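Local coordinates for protein phosphoribosylaminoimidazole carboxylase (Bombyx mori, PDB 4JA0) that probably catalyses two consecutive steps of purine biosynthesis, carboxylation of aminoimidazole ribonucleotide (AIR) and synthesis of SAICAR, on one bifunctional chain, at residues A[347-352]-A[384-389]; A[54-59]-A[212-217]. All coordinates share one frame; numbering follows the deposited sequence.

The two contacts belong to different halves of a bifunctional chain, contact 1 to the AIR carboxylase region and contact 2 to the SAICAR synthetase region. Their centres lie 42 Å apart on opposite sides of the chain's centre, and their nearest atoms stay about 24 Å from each other. Contact 1 is buried and held by van der Waals packing, joining a parallel-sheet strand to a helix of the same layered domain, with a second subunit close by. Contact 2 is partly buried and ionic: a lysine of segment 54-59 meets an aspartate in the turn leading into strand 216-220. The two have no secondary-structure element in common.

Contact 1: A[347-352]-A[384-389]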
loop_
_atom_site.group_PDB
_atom_site.type_symbol
_atom_site.label_atom_id
_atom_site.label_comp_id
_atom_site.label_asym_id
_atom_site.label_seq_id
_atom_site.Cartn_x
_atom_site.Cartn_y
_atom_site.Cartn_z
ATOM N N PRO A 347 22.443 13.327 18.651
ATOM C CA PRO A 347 21.305 12.497 18.254
ATOM C C PRO A 347 20.130 13.323 17.746
ATOM O O PRO A 347 19.773 14.343 18.348
ATOM C CB PRO A 347 20.933 11.773 19.552
ATOM C CG PRO A 347 21.630 12.551 20.657
ATOM C CD PRO A 347 22.863 13.069 20.038
ATOM N N VAL A 348 19.542 12.881 16.637
ATOM C CA VAL A 348 18.396 13.559 16.049
ATOM C C VAL A 348 17.243 12.579 15.956
ATOM O O VAL A 348 17.372 11.517 15.342
ATOM C CB VAL A 348 18.714 14.078 14.626
ATOM C CG1 VAL A 348 17.441 14.559 13.950
ATOM C CG2 VAL A 348 19.771 15.177 14.654
ATOM N N ILE A 349 16.112 12.933 16.560
ATOM C CA ILE A 349 14.908 12.090 16.507
ATOM C C ILE A 349 13.812 12.760 15.698
ATOM O O ILE A 349 13.508 13.947 15.918
ATOM C CB ILE A 349 14.356 11.771 17.926
ATOM C CG1 ILE A 349 15.480 11.258 18.838
ATOM C CG2 ILE A 349 13.232 10.744 17.856
ATOM C CD1 ILE A 349 15.088 11.221 20.288
ATOM N N ASN A 350 13.243 11.996 14.761
ATOM C CA ASN A 350 12.119 12.442 13.937
ATOM C C ASN A 350 10.757 12.101 14.514
ATOM O O ASN A 350 10.411 10.920 14.646
ATOM C CB ASN A 350 12.189 11.796 12.569
ATOM C CG ASN A 350 13.367 12.235 11.798
ATOM O OD1 ASN A 350 13.691 13.419 11.783
ATOM N ND2 ASN A 350 14.015 11.294 11.114
ATOM N N CYS A 351 9.947 13.123 14.762
ATOM C CA CYS A 351 8.590 12.901 15.216
ATOM C C CYS A 351 7.600 13.647 14.332
ATOM O O CYS A 351 7.201 14.767 14.620
ATOM C CB CYS A 351 8.449 13.313 16.696
ATOM S SG CYS A 351 6.847 12.875 17.437
ATOM N N PRO A 352 7.212 13.022 13.223
ATOM C CA PRO A 352 6.232 13.666 12.349
ATOM C C PRO A 352 4.937 13.853 13.116
ATOM O O PRO A 352 4.633 13.059 14.009
ATOM C CB PRO A 352 6.041 12.651 11.233
ATOM C CG PRO A 352 7.288 11.827 11.256
ATOM C CD PRO A 352 7.675 11.734 12.687
ATOM N N ALA A 384 9.500 12.197 23.454
ATOM C CA ALA A 384 10.020 12.782 24.688
ATOM C C ALA A 384 10.714 11.696 25.515
ATOM O O ALA A 384 11.738 11.949 26.146
ATOM C CB ALA A 384 8.898 13.436 25.481
ATOM N N LEU A 385 10.155 10.489 25.489
ATOM C CA LEU A 385 10.721 9.357 26.197
ATOM C C LEU A 385 12.087 8.961 25.626
ATOM O O LEU A 385 13.010 8.658 26.383
ATOM C CB LEU A 385 9.742 8.174 26.153
ATOM C CG LEU A 385 8.484 8.209 27.031
ATOM C CD1 LEU A 385 7.578 7.041 26.717
ATOM C CD2 LEU A 385 8.854 8.171 28.519
ATOM N N MET A 386 12.216 8.938 24.305
ATOM C CA MET A 386 13.521 8.667 23.695
ATOM C C MET A 386 14.556 9.704 24.147
ATOM O O MET A 386 15.679 9.355 24.507
ATOM C CB MET A 386 13.432 8.682 22.166
ATOM C CG MET A 386 13.660 7.340 21.516
ATOM S SD MET A 386 15.198 6.498 21.977
ATOM C CE MET A 386 16.320 7.452 20.968
ATOM N N ALA A 387 14.170 10.976 24.116
ATOM C CA ALA A 387 15.033 12.063 24.561
ATOM C C ALA A 387 15.395 11.880 26.031
ATOM O O ALA A 387 16.558 12.056 26.431
ATOM C CB ALA A 387 14.353 13.403 24.333
ATOM N N ALA A 388 14.398 11.528 26.835
ATOM C CA ALA A 388 14.632 11.263 28.257
ATOM C C ALA A 388 15.589 10.100 28.492
ATOM O O ALA A 388 16.522 10.212 29.289
ATOM C CB ALA A 388 13.319 11.013 28.981
ATOM N N GLN A 389 15.382 9.010 27.761
ATOM C CA GLN A 389 16.220 7.830 27.906
ATOM C C GLN A 389 17.669 8.138 27.538
ATOM O O GLN A 389 18.596 7.600 28.151
ATOM C CB GLN A 389 15.670 6.672 27.057
ATOM C CG GLN A 389 14.399 6.034 27.625
ATOM C CD GLN A 389 13.643 5.150 26.627
ATOM O OE1 GLN A 389 13.875 5.197 25.416
ATOM N NE2 GLN A 389 12.713 4.355 27.141
#
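The five-stranded parallel sheet of the AIR carboxylase region is covered here by helix 380-391, in the layered α/β arrangement of a three-layer, flavodoxin-like fold. I349, on strand 348-350, points toward the helix and meets M386; the nearest CA atoms across the layers belong to I349 and A387, 8.1 Å apart, a spacing that one extended side chain can bridge. The branch that bridges it is CG1-CD1. With chi1 at -50°, CG1 lies opposite the carbonyl carbon, and the nearly extended chi2 carries CD1 outward from the sheet. I349 CD1 stands 3.6 Å from M386 CB. The same I349 CD1 is 3.9 Å from the backbone N of A387, so the methyl rests on the helix surface where one residue passes into the next. The M386 chain bends at both chi2 and chi3, and its terminal methyl returns toward the strand, placing M386 CE 4.0 Å from I349 CD1. The I349 tip therefore touches M386 at two carbons, CB and CE. A387 turns its methyl neither directly to nor from the strand and also packs on V325 of strand 323-329. M386 additionally packs on G373 of the second subunit, setting the contact beside a subunit interface. All three touching residues are buried, and the segments bury 111 Å² between them. With van der Waals contacts from I349 to M386 and the A387 backbone, and no bond between the segments, cohesion here rests on close packing and exclusion of water, whereas the backbone hydrogen bonds of V348, I349 and N350 run to neighbouring parts of the sheet, among them F326, A328 and A375.

Contact 2: A[54-59]-A[212-217]; sequences EGKAAI and DSDSWR
K56 starts with chi1 at 86°, which sets CG between the backbone N and the carbonyl carbon; the chain then runs nearly extended and bends at chi4 to bring NZ round to D214. The aspartate answers from the opposite direction: chi1 of -64° puts its CG opposite the carbonyl carbon, and OD2 meets the lysine tip. NZ of K56 lies 3.4 Å from OD2 of D214, a salt bridge whose hydrogen bond is weak, and CE of K56 follows at 3.7 Å from the same oxygen. NZ also makes a weak hydrogen bond to the backbone O of I42, a second modest interaction of the ammonium group. D212 OD2, 5.2 Å from K56 NZ, would probably add favourable charge without direct contact.

The turn itself positions D214. The backbone N of D214 donates to D212 OD1 at 2.6 Å, approaching from 35° out of the carboxylate plane, while D212 N donates to S215 OG at 2.8 Å. S215 N closes back on D212 O at 3.0 Å. Acceptance by OD1 from the N two residues on defines an Asx turn; formed by D212, it precedes strand 216-220 of the SAICAR synthetase region and holds D214 facing K56.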
loop_
_atom_site.group_PDB
_atom_site.type_symbol
_atom_site.label_atom_id
_atom_site.label_comp_id
_atom_site.label_asym_id
_atom_site.label_seq_id
_atom_site.Cartn_x
_atom_site.Cartn_y
_atom_site.Cartn_z
ATOM N N GLU A 54 24.694 7.530 71.806
ATOM C CA GLU A 54 25.539 8.423 70.988
ATOM C C GLU A 54 25.029 9.863 70.800
ATOM O O GLU A 54 24.133 10.301 71.511
ATOM C CB GLU A 54 25.771 7.788 69.622
ATOM C CG GLU A 54 27.011 6.940 69.567
ATOM C CD GLU A 54 27.120 6.201 68.275
ATOM O OE1 GLU A 54 26.065 5.989 67.647
ATOM O OE2 GLU A 54 28.247 5.833 67.888
ATOM N N GLY A 55 25.598 10.587 69.835
ATOM C CA GLY A 55 25.092 11.902 69.462
ATOM C C GLY A 55 24.469 11.883 68.063
ATOM O O GLY A 55 24.570 12.860 67.321
ATOM N N LYS A 56 23.777 10.792 67.715
ATOM C CA LYS A 56 23.480 10.480 66.307
ATOM C C LYS A 56 22.046 10.741 65.778
ATOM O O LYS A 56 21.755 10.461 64.611
ATOM C CB LYS A 56 23.873 9.026 65.996
ATOM C CG LYS A 56 22.826 7.949 66.315
ATOM C CD LYS A 56 23.123 6.675 65.501
ATOM C CE LYS A 56 21.988 5.623 65.493
ATOM N NZ LYS A 56 20.588 6.116 65.280
ATOM N N ALA A 57 21.149 11.257 66.608
ATOM C CA ALA A 57 19.792 11.515 66.143
ATOM C C ALA A 57 19.765 12.566 65.029
ATOM O O ALA A 57 18.947 12.488 64.107
ATOM C CB ALA A 57 18.905 11.941 67.292
ATOM N N ALA A 58 20.651 13.554 65.111
ATOM C CA ALA A 58 20.711 14.584 64.079
ATOM C C ALA A 58 21.239 14.021 62.768
ATOM O O ALA A 58 20.718 14.345 61.706
ATOM C CB ALA A 58 21.581 15.737 64.541
ATOM N N ILE A 59 22.227 13.131 62.856
ATOM C CA ILE A 59 22.850 12.539 61.679
ATOM C C ILE A 59 21.828 11.732 60.887
ATOM O O ILE A 59 21.709 11.868 59.666
ATOM C CB ILE A 59 24.000 11.579 62.067
ATOM C CG1 ILE A 59 25.058 12.287 62.926
ATOM C CG2 ILE A 59 24.617 10.946 60.821
ATOM C CD1 ILE A 59 25.836 13.351 62.180
ATOM N N ASP A 212 18.251 5.426 56.681
ATOM C CA ASP A 212 19.496 6.074 57.088
ATOM C C ASP A 212 20.650 5.070 57.024
ATOM O O ASP A 212 20.544 4.065 56.320
ATOM C CB ASP A 212 19.381 6.707 58.487
ATOM C CG ASP A 212 18.992 5.702 59.573
ATOM O OD1 ASP A 212 19.321 4.510 59.415
ATOM O OD2 ASP A 212 18.410 6.111 60.613
ATOM N N SER A 213 21.741 5.327 57.747
ATOM C CA SER A 213 22.871 4.390 57.747
ATOM C C SER A 213 22.594 3.123 58.521
ATOM O O SER A 213 23.424 2.215 58.532
ATOM C CB SER A 213 24.164 5.022 58.245
ATOM O OG SER A 213 24.664 5.961 57.315
ATOM N N ASP A 214 21.430 3.050 59.158
ATOM C CA ASP A 214 21.015 1.810 59.808
ATOM C C ASP A 214 20.235 0.932 58.828
ATOM O O ASP A 214 20.118 -0.264 59.018
ATOM C CB ASP A 214 20.161 2.116 61.047
ATOM C CG ASP A 214 20.937 2.872 62.132
ATOM O OD1 ASP A 214 22.164 2.652 62.260
ATOM O OD2 ASP A 214 20.327 3.699 62.847
ATOM N N SER A 215 19.778 1.532 57.738
ATOM C CA SER A 215 18.912 0.863 56.787
ATOM C C SER A 215 19.676 0.142 55.687
ATOM O O SER A 215 19.119 -0.720 55.001
ATOM C CB SER A 215 17.982 1.887 56.124
ATOM O OG SER A 215 17.403 2.769 57.066
ATOM N N TRP A 216 20.950 0.462 55.525
ATOM C CA TRP A 216 21.676 -0.056 54.377
ATOM C C TRP A 216 23.087 -0.555 54.632
ATOM O O TRP A 216 23.605 -0.492 55.744
ATOM C CB TRP A 216 21.679 0.977 53.240
ATOM C CG TRP A 216 22.375 2.289 53.539
ATOM C CD1 TRP A 216 23.496 2.478 54.286
ATOM C CD2 TRP A 216 21.982 3.587 53.074
ATOM N NE1 TRP A 216 23.830 3.807 54.318
ATOM C CE2 TRP A 216 22.914 4.514 53.587
ATOM C CE3 TRP A 216 20.936 4.056 52.265
ATOM C CZ2 TRP A 216 22.832 5.883 53.324
ATOM C CZ3 TRP A 216 20.856 5.416 52.000
ATOM C CH2 TRP A 216 21.798 6.314 52.528
ATOM N N ARG A 217 23.705 -1.048 53.571
ATOM C CA ARG A 217 25.075 -1.517 53.626
ATOM C C ARG A 217 25.855 -0.797 52.523
ATOM O O ARG A 217 25.563 -0.951 51.339
ATOM C CB ARG A 217 25.082 -3.029 53.450
ATOM C CG ARG A 217 26.360 -3.717 53.836
ATOM C CD ARG A 217 26.096 -5.197 54.027
ATOM N NE ARG A 217 25.677 -5.521 55.389
ATOM C CZ ARG A 217 24.858 -6.524 55.718
ATOM N NH1 ARG A 217 24.320 -7.305 54.785
ATOM N NH2 ARG A 217 24.552 -6.737 56.993
#